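Esterase (Xanthomonas oryzae pv. oryzae, PDB 3H2G) hydrolyses ester bonds as a cell wall-degrading virulence enzyme in rice infection, and probably belongs to the alpha/beta-hydrolase lipases. Local coordinates at residues N11-Y16 and E99-K104; E57-T62 and S131-H136; G77-L82 and L162-S167; S333-T338 and T364-A369. All blocks are in the same frame, centred on the assembly; numbering follows the deposited sequence.

Contact 1: residues N11-Y16 and E99-K104; sequences NFLTSY and EIRDAK
Tyr16 reaches across to the last turn of the helix with its ring oblique to the backbone carbonyl of Lys104: Tyr16 CE2 lies 3.5 Å from Lys104 C, and the phenol oxygen OH ends 3.5 Å from Arg101 CA. Ile100 offers its CG2 branch 4.3 Å from Tyr16 CE1, again at a slant to the ring. The aliphatic stem of Arg101 meets two further side chains of the strand. Leu13 crosses it at about a right angle, CD1 4.1 Å from Arg101 CB, while Thr14 sets CG2 3.9 Å from Arg101 CG. These contacts join strand 7-16, an outermost strand of the mixed alpha/beta-hydrolase-type sheet, to helix 96-102, which ends in a Schellman motif with Lys104 at positive phi (49°). Two waters bridge the segments. One lies in the plane of the Tyr16 ring at its edge, 2.5 Å from Tyr16 OH, and donates to Arg101 O. The other donates to Leu13 O and weakly accepts from Arg101 NE. Bends at chi2 (-98°) and chi3 (-84°) turn the guanidinium of Arg101 back along its own helix, where Arg101 NH1 forms a 2.7 Å salt bridge with Asp102 OD1.

Contact 2: residues E57-T62 and S131-H136; sequences EGEPAT and SNYAYH
With CG of Asn132 lodged between its own backbone N and carbonyl carbon (chi1 64°), the amide folds over toward Thr62; Thr62 in turn holds OG1 in the equivalent position, facing the Asn132 backbone. The two side chains cross at about a right angle and each addresses the other's main chain. The contact ties the start of strand 60-71, in the mixed sheet of an alpha/beta-hydrolase-type fold, to the loop between strand 119-123 and helix 141-162, and an ST turn shapes the loop end of it: Ser131 OG accepts from Tyr133 N. The same hydroxyl donates to Thr62 O at 2.7 Å, and it is also bonded to Gly127 N, so one oxygen links the loop to itself and to the strand. Thr62 N reaches Asn132 OD1 at 3.0 Å from above the carbonyl plane, 47° out of it and away from the lone pairs. In the reverse direction Asn132 N gives a weak bond to Thr62 OG1. Farther along, the Tyr133 ring runs past Ala61, whose CB stands 3.9 Å from Tyr133 CD1 at an oblique angle. Leu126 packs on both residues. The ring also passes one face of Tyr135. The Tyr133 hydroxyl is also hydrogen-bonded to Val56 N. Glu59, bent at chi2, crosses Tyr133 at about a right angle and brings OE2 to the hydroxyl end of the ring, at its edge. OE1 accepts from Glu57 N through its syn lone pair, while Tyr133 OH donates to Glu59 OE2 at 2.7 Å on the syn side, 33° out of the carboxylate plane.

Contact 3: residues G77-L82 and L162-S167; sequences GPYPLL and LKTPLS
Tyr79 and Leu166 pair as a parallel beta bridge with their CA atoms 4.7 Å apart, held by Tyr79 N to Pro165 O at 2.8 Å and by Ser167 N to Tyr79 O at 3.0 Å. Two CA-H...O contacts, from Pro78 CA to Pro165 O and from Leu166 CA to Tyr79 O, accompany these bonds, so each carbonyl receives both an N-H and a C-H. The Tyr79 side chain leaves with CG anti to the carbonyl carbon (chi1 -46°), and its ring lies beside Pro165, the two pointing the same way with Tyr79 CE2 4.0 Å from Pro165 CG. One ring face carries Gly77 CA, offset toward the rim, while the CG2 methyl of Thr164 approaches the edge in the ring plane, 3.9 Å from Tyr79 CD2. Gly77 also meets Pro165 directly, CA to CG 3.7 Å, just before the cis peptide bond that leads into Pro78. On the flank of the bridge, Pro78 CB touches Ser167 CB at 3.8 Å. Tyr79 OH is bonded to Cys75 O. This bridge joins the entrance of strand 79-85 to the segment that follows helix 141-162, whose end is a Schellman motif with Lys163 at positive phi. Strand 119-123 lies against strand 79-85, with Val119 touching both Tyr79 and Leu166; Leu159 of the helix packs on Thr164 and Leu166, and strand 169-175 then continues the pairing alongside Leu81.

Contact 4: residues S333-T338 and T364-A369; sequences SSNDAT and TGTGNA
Gly365 packs its CA closely against two side-chain oxygens, 3.1 Å from Ser333 OG and 3.2 Å from Asn335 OD1. With no side chain at this glycine, the backbone comes right up to the turn. The two loops follow strands 328-332 and 359-363 of the alpha/beta-hydrolase-type sheet. The first begins with a type I turn from Ser333 to Asp336 and carries Asp336, the probable acid of a Ser-His-Asp triad, whose OD2 is bonded to His377 ND1. Ser333 OG closes an ST turn by accepting from Asn335 N, which ties down the backbone N of that asparagine. Asn335, with CG anti to its carbonyl carbon (chi1 -67°), points at the second loop and crosses Thr366 at about a right angle. Its ND2 is held by Asn372 OD1. Thr366 OG1, bonded to Asp371 OD2, also accepts from Asn368 N in a second ST turn. Beside the amide, a water that accepts from Gly367 N sits 2.5 Å from Ser334 OG, a hydroxyl also bonded to Asp363 OD2. A direct bond between the loops runs from Thr366 N to Asn335 OD1, 2.7 Å long and nearly straight at 167°, its donor tilted 18° from the carbonyl plane.

Contacts 1, 2 and 3 all reach the same mixed sheet, and their segments alternate along the chain, whereas contact 4 follows all three in series. Contacts 1 and 2 are surface contacts; contacts 3 and 4 are partly buried. Contacts 1 and 3 meet where Phe12 CZ packs on Leu162 CD1 at 3.6 Å; the centres of contacts 2 and 4, by contrast, are about 37 Å apart, on opposite sides of the chain's centre. Chemistry follows position: an outermost strand meets a helix through apolar stems and waters in contact 1, strand backbones pair in contact 3, and side-chain-to-backbone bonds, beside ST turns, join loop to strand in contact 2, which adds a Tyr-Glu bond, and loop to loop in contact 4.

Contact 1: residues N11-Y16 and E99-K104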
loop_
_atom_site.group_PDB
_atom_site.type_symbol
_atom_site.label_atom_id
_atom_site.label_comp_id
_atom_site.label_asym_id
_atom_site.label_seq_id
_atom_site.Cartn_x
_atom_site.Cartn_y
_atom_site.Cartn_z
ATOM N N ASN A 11 -13.468 -15.090 10.056
ATOM C CA ASN A 11 -14.763 -15.401 9.478
ATOM C C ASN A 11 -14.645 -15.545 7.970
ATOM O O ASN A 11 -13.920 -14.792 7.321
ATOM C CB ASN A 11 -15.742 -14.275 9.822
ATOM C CG ASN A 11 -17.150 -14.568 9.370
ATOM O OD1 ASN A 11 -17.730 -15.591 9.732
ATOM N ND2 ASN A 11 -17.716 -13.665 8.579
ATOM N N PHE A 12 -15.347 -16.524 7.414
ATOM C CA PHE A 12 -15.315 -16.725 5.977
ATOM C C PHE A 12 -16.561 -16.080 5.392
ATOM O O PHE A 12 -17.673 -16.303 5.871
ATOM C CB PHE A 12 -15.227 -18.219 5.665
ATOM C CG PHE A 12 -14.023 -18.874 6.281
ATOM C CD1 PHE A 12 -14.068 -19.358 7.585
ATOM C CD2 PHE A 12 -12.817 -18.927 5.588
ATOM C CE1 PHE A 12 -12.927 -19.881 8.193
ATOM C CE2 PHE A 12 -11.669 -19.446 6.187
ATOM C CZ PHE A 12 -11.724 -19.923 7.492
ATOM N N LEU A 13 -16.358 -15.259 4.365
ATOM C CA LEU A 13 -17.444 -14.524 3.730
ATOM C C LEU A 13 -18.120 -15.199 2.549
ATOM O O LEU A 13 -19.343 -15.333 2.526
ATOM C CB LEU A 13 -16.942 -13.146 3.284
ATOM C CG LEU A 13 -16.490 -12.195 4.395
ATOM C CD1 LEU A 13 -16.020 -10.872 3.785
ATOM C CD2 LEU A 13 -17.650 -11.957 5.352
ATOM N N THR A 14 -17.328 -15.603 1.564
ATOM C CA THR A 14 -17.869 -16.233 0.365
ATOM C C THR A 14 -16.746 -16.902 -0.418
ATOM O O THR A 14 -15.583 -16.859 -0.013
ATOM C CB THR A 14 -18.553 -15.176 -0.541
ATOM O OG1 THR A 14 -19.164 -15.817 -1.669
ATOM C CG2 THR A 14 -17.528 -14.170 -1.042
ATOM N N SER A 15 -17.101 -17.533 -1.531
ATOM C CA SER A 15 -16.123 -18.194 -2.386
ATOM C C SER A 15 -16.530 -17.978 -3.833
ATOM O O SER A 15 -17.716 -17.834 -4.137
ATOM C CB SER A 15 -16.065 -19.700 -2.092
ATOM O OG SER A 15 -15.654 -19.944 -0.759
ATOM N N TYR A 16 -15.543 -17.946 -4.721
ATOM C CA TYR A 16 -15.799 -17.761 -6.146
ATOM C C TYR A 16 -15.237 -18.954 -6.897
ATOM O O TYR A 16 -14.135 -19.412 -6.605
ATOM C CB TYR A 16 -15.136 -16.476 -6.639
ATOM C CG TYR A 16 -15.506 -15.288 -5.796
ATOM C CD1 TYR A 16 -14.561 -14.661 -4.986
ATOM C CD2 TYR A 16 -16.822 -14.826 -5.757
ATOM C CE1 TYR A 16 -14.916 -13.605 -4.154
ATOM C CE2 TYR A 16 -17.189 -13.773 -4.927
ATOM C CZ TYR A 16 -16.232 -13.169 -4.127
ATOM O OH TYR A 16 -16.600 -12.142 -3.290
ATOM N N GLU A 99 -15.117 -5.420 0.936
ATOM C CA GLU A 99 -15.142 -4.726 -0.346
ATOM C C GLU A 99 -15.092 -5.751 -1.483
ATOM O O GLU A 99 -15.823 -5.635 -2.467
ATOM C CB GLU A 99 -13.957 -3.763 -0.449
ATOM C CG GLU A 99 -13.913 -2.929 -1.724
ATOM C CD GLU A 99 -15.190 -2.142 -1.967
ATOM O OE1 GLU A 99 -15.770 -1.613 -0.993
ATOM O OE2 GLU A 99 -15.609 -2.041 -3.138
ATOM N N ILE A 100 -14.232 -6.758 -1.347
ATOM C CA ILE A 100 -14.126 -7.794 -2.370
ATOM C C ILE A 100 -15.455 -8.541 -2.441
ATOM O O ILE A 100 -15.941 -8.880 -3.522
ATOM C CB ILE A 100 -12.983 -8.782 -2.046
ATOM C CG1 ILE A 100 -11.638 -8.053 -2.148
ATOM C CG2 ILE A 100 -13.023 -9.974 -2.998
ATOM C CD1 ILE A 100 -10.436 -8.913 -1.819
ATOM N N ARG A 101 -16.052 -8.781 -1.279
ATOM C CA ARG A 101 -17.332 -9.472 -1.221
ATOM C C ARG A 101 -18.385 -8.627 -1.939
ATOM O O ARG A 101 -19.178 -9.149 -2.724
ATOM C CB ARG A 101 -17.735 -9.708 0.238
ATOM C CG ARG A 101 -18.812 -10.767 0.413
ATOM C CD ARG A 101 -20.202 -10.177 0.566
ATOM N NE ARG A 101 -20.479 -9.774 1.944
ATOM C CZ ARG A 101 -20.104 -8.620 2.485
ATOM N NH1 ARG A 101 -19.432 -7.735 1.764
ATOM N NH2 ARG A 101 -20.400 -8.353 3.752
ATOM N N ASP A 102 -18.385 -7.321 -1.682
ATOM C CA ASP A 102 -19.341 -6.428 -2.333
ATOM C C ASP A 102 -19.142 -6.425 -3.844
ATOM O O ASP A 102 -20.108 -6.337 -4.605
ATOM C CB ASP A 102 -19.199 -4.990 -1.821
ATOM C CG ASP A 102 -19.563 -4.848 -0.357
ATOM O OD1 ASP A 102 -20.300 -5.711 0.163
ATOM O OD2 ASP A 102 -19.119 -3.860 0.267
ATOM N N ALA A 103 -17.886 -6.510 -4.272
ATOM C CA ALA A 103 -17.556 -6.507 -5.696
ATOM C C ALA A 103 -17.754 -7.886 -6.322
ATOM O O ALA A 103 -17.461 -8.093 -7.496
ATOM C CB ALA A 103 -16.114 -6.044 -5.893
ATOM N N LYS A 104 -18.256 -8.822 -5.525
ATOM C CA LYS A 104 -18.493 -10.185 -5.981
ATOM C C LYS A 104 -17.288 -10.787 -6.706
ATOM O O LYS A 104 -17.414 -11.346 -7.798
ATOM C CB LYS A 104 -19.745 -10.220 -6.865
ATOM C CG LYS A 104 -21.004 -9.788 -6.111
ATOM C CD LYS A 104 -22.269 -9.900 -6.948
ATOM C CE LYS A 104 -23.491 -9.500 -6.125
ATOM N NZ LYS A 104 -24.768 -9.679 -6.875
HETATM O O HOH W 1 -20.905 -12.871 2.517
HETATM O O HOH W 2 -19.054 -11.775 -3.153
#

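Contact 2: residues E57-T62 and S131-H136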
loop_
_atom_site.group_PDB
_atom_site.type_symbol
_atom_site.label_atom_id
_atom_site.label_comp_id
_atom_site.label_asym_id
_atom_site.label_seq_id
_atom_site.Cartn_x
_atom_site.Cartn_y
_atom_site.Cartn_z
ATOM N N GLU A 57 4.093 3.276 18.943
ATOM C CA GLU A 57 4.974 3.365 20.103
ATOM C C GLU A 57 5.210 1.974 20.680
ATOM O O GLU A 57 5.719 1.829 21.791
ATOM C CB GLU A 57 4.364 4.273 21.176
ATOM C CG GLU A 57 4.198 5.733 20.762
ATOM C CD GLU A 57 5.490 6.348 20.253
ATOM O OE1 GLU A 57 6.557 6.071 20.840
ATOM O OE2 GLU A 57 5.443 7.118 19.271
ATOM N N GLY A 58 4.833 0.953 19.914
ATOM C CA GLY A 58 5.017 -0.418 20.355
ATOM C C GLY A 58 3.976 -0.898 21.349
ATOM O O GLY A 58 4.099 -1.993 21.895
ATOM N N GLU A 59 2.950 -0.085 21.581
ATOM C CA GLU A 59 1.895 -0.437 22.523
ATOM C C GLU A 59 0.890 -1.384 21.866
ATOM O O GLU A 59 0.797 -1.454 20.643
ATOM C CB GLU A 59 1.169 0.825 23.007
ATOM C CG GLU A 59 0.157 1.392 22.015
ATOM C CD GLU A 59 0.772 2.295 20.960
ATOM O OE1 GLU A 59 1.931 2.064 20.551
ATOM O OE2 GLU A 59 0.078 3.235 20.526
ATOM N N PRO A 60 0.127 -2.134 22.675
ATOM C CA PRO A 60 -0.850 -3.051 22.081
ATOM C C PRO A 60 -1.938 -2.344 21.276
ATOM O O PRO A 60 -2.411 -1.263 21.643
ATOM C CB PRO A 60 -1.402 -3.809 23.293
ATOM C CG PRO A 60 -1.183 -2.862 24.431
ATOM C CD PRO A 60 0.175 -2.287 24.137
ATOM N N ALA A 61 -2.316 -2.969 20.167
ATOM C CA ALA A 61 -3.345 -2.441 19.279
ATOM C C ALA A 61 -3.931 -3.618 18.512
ATOM O O ALA A 61 -3.398 -4.726 18.573
ATOM C CB ALA A 61 -2.732 -1.439 18.311
ATOM N N THR A 62 -5.030 -3.386 17.803
ATOM C CA THR A 62 -5.652 -4.441 17.011
ATOM C C THR A 62 -5.784 -3.952 15.576
ATOM O O THR A 62 -5.673 -2.754 15.304
ATOM C CB THR A 62 -7.064 -4.799 17.522
ATOM O OG1 THR A 62 -7.937 -3.680 17.329
ATOM C CG2 THR A 62 -7.024 -5.164 19.001
ATOM N N SER A 131 -9.708 -1.981 13.151
ATOM C CA SER A 131 -8.650 -1.596 14.081
ATOM C C SER A 131 -9.130 -0.629 15.160
ATOM O O SER A 131 -9.991 0.218 14.912
ATOM C CB SER A 131 -7.487 -0.959 13.318
ATOM O OG SER A 131 -6.504 -0.467 14.212
ATOM N N ASN A 132 -8.569 -0.755 16.359
ATOM C CA ASN A 132 -8.943 0.128 17.456
ATOM C C ASN A 132 -8.065 1.376 17.538
ATOM O O ASN A 132 -8.218 2.183 18.454
ATOM C CB ASN A 132 -8.906 -0.623 18.799
ATOM C CG ASN A 132 -7.512 -1.107 19.180
ATOM O OD1 ASN A 132 -6.536 -0.914 18.445
ATOM N ND2 ASN A 132 -7.415 -1.748 20.346
ATOM N N TYR A 133 -7.158 1.549 16.580
ATOM C CA TYR A 133 -6.276 2.719 16.599
ATOM C C TYR A 133 -7.044 3.999 16.254
ATOM O O TYR A 133 -7.854 4.019 15.330
ATOM C CB TYR A 133 -5.101 2.520 15.633
ATOM C CG TYR A 133 -3.763 2.901 16.236
ATOM C CD1 TYR A 133 -3.293 2.273 17.393
ATOM C CD2 TYR A 133 -2.972 3.896 15.659
ATOM C CE1 TYR A 133 -2.068 2.627 17.961
ATOM C CE2 TYR A 133 -1.745 4.259 16.217
ATOM C CZ TYR A 133 -1.300 3.622 17.369
ATOM O OH TYR A 133 -0.099 3.984 17.928
ATOM N N ALA A 134 -6.768 5.066 17.002
ATOM C CA ALA A 134 -7.449 6.351 16.829
ATOM C C ALA A 134 -7.214 7.085 15.512
ATOM O O ALA A 134 -7.986 7.972 15.149
ATOM C CB ALA A 134 -7.107 7.272 18.000
ATOM N N TYR A 135 -6.147 6.738 14.802
ATOM C CA TYR A 135 -5.854 7.376 13.519
ATOM C C TYR A 135 -5.092 6.384 12.656
ATOM O O TYR A 135 -4.713 5.317 13.133
ATOM C CB TYR A 135 -4.988 8.632 13.713
ATOM C CG TYR A 135 -3.628 8.355 14.324
ATOM C CD1 TYR A 135 -3.470 8.242 15.708
ATOM C CD2 TYR A 135 -2.501 8.176 13.516
ATOM C CE1 TYR A 135 -2.223 7.956 16.272
ATOM C CE2 TYR A 135 -1.253 7.888 14.069
ATOM C CZ TYR A 135 -1.121 7.778 15.445
ATOM O OH TYR A 135 0.108 7.474 15.987
ATOM N N HIS A 136 -4.880 6.721 11.389
ATOM C CA HIS A 136 -4.107 5.838 10.524
ATOM C C HIS A 136 -2.749 6.463 10.251
ATOM O O HIS A 136 -2.665 7.584 9.742
ATOM C CB HIS A 136 -4.793 5.581 9.180
ATOM C CG HIS A 136 -3.924 4.829 8.220
ATOM N ND1 HIS A 136 -3.565 5.327 6.984
ATOM C CD2 HIS A 136 -3.262 3.655 8.356
ATOM C CE1 HIS A 136 -2.717 4.496 6.404
ATOM N NE2 HIS A 136 -2.516 3.473 7.216
#

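Contact 3: residues G77-L82 and L162-S167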
loop_
_atom_site.group_PDB
_atom_site.type_symbol
_atom_site.label_atom_id
_atom_site.label_comp_id
_atom_site.label_asym_id
_atom_site.label_seq_id
_atom_site.Cartn_x
_atom_site.Cartn_y
_atom_site.Cartn_z
ATOM N N GLY A 77 -2.171 -27.790 -3.475
ATOM C CA GLY A 77 -1.062 -27.039 -2.911
ATOM C C GLY A 77 0.268 -27.722 -3.178
ATOM O O GLY A 77 0.331 -28.637 -4.003
ATOM N N PRO A 78 1.355 -27.305 -2.503
ATOM C CA PRO A 78 1.408 -26.228 -1.506
ATOM C C PRO A 78 1.353 -24.871 -2.199
ATOM O O PRO A 78 1.690 -24.763 -3.377
ATOM C CB PRO A 78 2.758 -26.447 -0.816
ATOM C CG PRO A 78 3.129 -27.863 -1.158
ATOM C CD PRO A 78 2.644 -28.012 -2.562
ATOM N N TYR A 79 0.956 -23.839 -1.461
ATOM C CA TYR A 79 0.844 -22.497 -2.027
ATOM C C TYR A 79 1.787 -21.501 -1.379
ATOM O O TYR A 79 2.081 -21.590 -0.190
ATOM C CB TYR A 79 -0.572 -21.948 -1.834
ATOM C CG TYR A 79 -1.682 -22.900 -2.186
ATOM C CD1 TYR A 79 -1.904 -23.287 -3.505
ATOM C CD2 TYR A 79 -2.518 -23.411 -1.196
ATOM C CE1 TYR A 79 -2.939 -24.164 -3.833
ATOM C CE2 TYR A 79 -3.555 -24.285 -1.509
ATOM C CZ TYR A 79 -3.759 -24.658 -2.829
ATOM O OH TYR A 79 -4.776 -25.529 -3.137
ATOM N N PRO A 80 2.273 -20.527 -2.161
ATOM C CA PRO A 80 3.171 -19.517 -1.599
ATOM C C PRO A 80 2.270 -18.531 -0.844
ATOM O O PRO A 80 1.074 -18.442 -1.132
ATOM C CB PRO A 80 3.798 -18.889 -2.841
ATOM C CG PRO A 80 2.678 -18.964 -3.844
ATOM C CD PRO A 80 2.143 -20.367 -3.622
ATOM N N LEU A 81 2.832 -17.816 0.123
ATOM C CA LEU A 81 2.068 -16.843 0.899
ATOM C C LEU A 81 2.482 -15.441 0.474
ATOM O O LEU A 81 3.632 -15.047 0.661
ATOM C CB LEU A 81 2.334 -17.025 2.397
ATOM C CG LEU A 81 1.627 -16.034 3.330
ATOM C CD1 LEU A 81 0.126 -16.200 3.208
ATOM C CD2 LEU A 81 2.069 -16.272 4.771
ATOM N N LEU A 82 1.541 -14.692 -0.095
ATOM C CA LEU A 82 1.815 -13.335 -0.558
ATOM C C LEU A 82 1.186 -12.273 0.339
ATOM O O LEU A 82 -0.035 -12.212 0.474
ATOM C CB LEU A 82 1.294 -13.157 -1.990
ATOM C CG LEU A 82 1.417 -11.757 -2.603
ATOM C CD1 LEU A 82 2.881 -11.394 -2.761
ATOM C CD2 LEU A 82 0.715 -11.731 -3.957
ATOM N N LEU A 162 -7.126 -24.649 9.158
ATOM C CA LEU A 162 -7.775 -25.166 7.957
ATOM C C LEU A 162 -6.930 -26.247 7.302
ATOM O O LEU A 162 -7.404 -26.976 6.430
ATOM C CB LEU A 162 -7.985 -24.042 6.947
ATOM C CG LEU A 162 -9.057 -23.001 7.253
ATOM C CD1 LEU A 162 -8.998 -21.904 6.200
ATOM C CD2 LEU A 162 -10.428 -23.665 7.267
ATOM N N LYS A 163 -5.675 -26.335 7.726
ATOM C CA LYS A 163 -4.724 -27.292 7.176
ATOM C C LYS A 163 -4.405 -26.985 5.714
ATOM O O LYS A 163 -4.098 -27.879 4.929
ATOM C CB LYS A 163 -5.246 -28.724 7.331
ATOM C CG LYS A 163 -5.286 -29.188 8.781
ATOM C CD LYS A 163 -5.724 -30.638 8.908
ATOM C CE LYS A 163 -5.714 -31.079 10.367
ATOM N NZ LYS A 163 -6.182 -32.483 10.535
ATOM N N THR A 164 -4.479 -25.707 5.355
ATOM C CA THR A 164 -4.162 -25.282 3.997
ATOM C C THR A 164 -2.668 -25.538 3.797
ATOM O O THR A 164 -1.848 -25.102 4.600
ATOM C CB THR A 164 -4.435 -23.776 3.801
ATOM O OG1 THR A 164 -5.800 -23.490 4.128
ATOM C CG2 THR A 164 -4.165 -23.368 2.355
ATOM N N PRO A 165 -2.297 -26.252 2.727
ATOM C CA PRO A 165 -0.884 -26.545 2.465
ATOM C C PRO A 165 -0.064 -25.355 1.956
ATOM O O PRO A 165 -0.284 -24.865 0.850
ATOM C CB PRO A 165 -0.959 -27.683 1.452
ATOM C CG PRO A 165 -2.171 -27.324 0.657
ATOM C CD PRO A 165 -3.163 -26.907 1.731
ATOM N N LEU A 166 0.878 -24.901 2.779
ATOM C CA LEU A 166 1.752 -23.783 2.433
ATOM C C LEU A 166 3.138 -24.319 2.089
ATOM O O LEU A 166 3.630 -25.240 2.742
ATOM C CB LEU A 166 1.851 -22.806 3.609
ATOM C CG LEU A 166 0.527 -22.203 4.094
ATOM C CD1 LEU A 166 0.776 -21.307 5.299
ATOM C CD2 LEU A 166 -0.121 -21.413 2.967
ATOM N N SER A 167 3.768 -23.740 1.071
ATOM C CA SER A 167 5.089 -24.190 0.642
ATOM C C SER A 167 6.192 -23.710 1.575
ATOM O O SER A 167 7.263 -24.316 1.646
ATOM C CB SER A 167 5.382 -23.692 -0.774
ATOM O OG SER A 167 5.516 -22.280 -0.793
#

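Contact 4: residues S333-T338 and T364-A369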
loop_
_atom_site.group_PDB
_atom_site.type_symbol
_atom_site.label_atom_id
_atom_site.label_comp_id
_atom_site.label_asym_id
_atom_site.label_seq_id
_atom_site.Cartn_x
_atom_site.Cartn_y
_atom_site.Cartn_z
ATOM N N SER A 333 4.621 3.094 -13.956
ATOM C CA SER A 333 4.414 3.611 -15.300
ATOM C C SER A 333 4.998 5.009 -15.438
ATOM O O SER A 333 4.834 5.848 -14.550
ATOM C CB SER A 333 2.918 3.650 -15.624
ATOM O OG SER A 333 2.675 4.403 -16.803
ATOM N N SER A 334 5.682 5.259 -16.550
ATOM C CA SER A 334 6.258 6.575 -16.787
ATOM C C SER A 334 5.170 7.595 -17.150
ATOM O O SER A 334 5.464 8.764 -17.404
ATOM C CB SER A 334 7.329 6.504 -17.883
ATOM O OG SER A 334 6.873 5.776 -19.008
ATOM N N ASN A 335 3.915 7.150 -17.170
ATOM C CA ASN A 335 2.784 8.043 -17.458
ATOM C C ASN A 335 2.231 8.548 -16.120
ATOM O O ASN A 335 1.466 9.511 -16.077
ATOM C CB ASN A 335 1.643 7.300 -18.170
ATOM C CG ASN A 335 2.002 6.844 -19.572
ATOM O OD1 ASN A 335 1.794 5.682 -19.921
ATOM N ND2 ASN A 335 2.516 7.755 -20.388
ATOM N N ASP A 336 2.625 7.877 -15.039
ATOM C CA ASP A 336 2.167 8.176 -13.677
ATOM C C ASP A 336 2.619 9.522 -13.104
ATOM O O ASP A 336 3.794 9.708 -12.790
ATOM C CB ASP A 336 2.628 7.055 -12.740
ATOM C CG ASP A 336 1.882 7.041 -11.417
ATOM O OD1 ASP A 336 1.334 8.086 -11.008
ATOM O OD2 ASP A 336 1.862 5.971 -10.774
ATOM N N ALA A 337 1.677 10.451 -12.952
ATOM C CA ALA A 337 1.982 11.773 -12.411
ATOM C C ALA A 337 1.691 11.873 -10.911
ATOM O O ALA A 337 2.056 12.859 -10.270
ATOM C CB ALA A 337 1.193 12.846 -13.170
ATOM N N THR A 338 1.032 10.862 -10.350
ATOM C CA THR A 338 0.730 10.875 -8.919
ATOM C C THR A 338 1.958 10.390 -8.147
ATOM O O THR A 338 2.353 10.986 -7.142
ATOM C CB THR A 338 -0.493 9.987 -8.596
ATOM O OG1 THR A 338 -1.656 10.526 -9.242
ATOM C CG2 THR A 338 -0.738 9.943 -7.092
ATOM N N THR A 364 5.228 -0.031 -17.277
ATOM C CA THR A 364 4.029 -0.409 -18.020
ATOM C C THR A 364 3.399 0.768 -18.756
ATOM O O THR A 364 2.279 0.663 -19.259
ATOM C CB THR A 364 2.967 -1.020 -17.088
ATOM O OG1 THR A 364 2.568 -0.050 -16.111
ATOM C CG2 THR A 364 3.527 -2.248 -16.382
ATOM N N GLY A 365 4.123 1.882 -18.815
ATOM C CA GLY A 365 3.620 3.065 -19.489
ATOM C C GLY A 365 3.518 2.896 -20.993
ATOM O O GLY A 365 4.124 1.986 -21.567
ATOM N N THR A 366 2.758 3.780 -21.632
ATOM C CA THR A 366 2.560 3.730 -23.076
ATOM C C THR A 366 3.750 4.285 -23.847
ATOM O O THR A 366 3.913 4.000 -25.033
ATOM C CB THR A 366 1.317 4.532 -23.502
ATOM O OG1 THR A 366 1.515 5.917 -23.192
ATOM C CG2 THR A 366 0.078 4.024 -22.786
ATOM N N GLY A 367 4.576 5.079 -23.172
ATOM C CA GLY A 367 5.731 5.668 -23.825
ATOM C C GLY A 367 5.367 6.959 -24.539
ATOM O O GLY A 367 6.214 7.596 -25.167
ATOM N N ASN A 368 4.098 7.343 -24.442
ATOM C CA ASN A 368 3.608 8.561 -25.076
ATOM C C ASN A 368 3.212 9.570 -23.998
ATOM O O ASN A 368 2.339 9.295 -23.174
ATOM C CB ASN A 368 2.393 8.244 -25.951
ATOM C CG ASN A 368 2.016 9.394 -26.862
ATOM O OD1 ASN A 368 1.865 10.530 -26.416
ATOM N ND2 ASN A 368 1.859 9.102 -28.148
ATOM N N ALA A 369 3.854 10.737 -24.011
ATOM C CA ALA A 369 3.575 11.781 -23.028
ATOM C C ALA A 369 2.111 12.209 -23.027
ATOM O O ALA A 369 1.607 12.719 -22.025
ATOM C CB ALA A 369 4.474 12.986 -23.279
HETATM O O HOH W 3 5.044 6.035 -20.722
#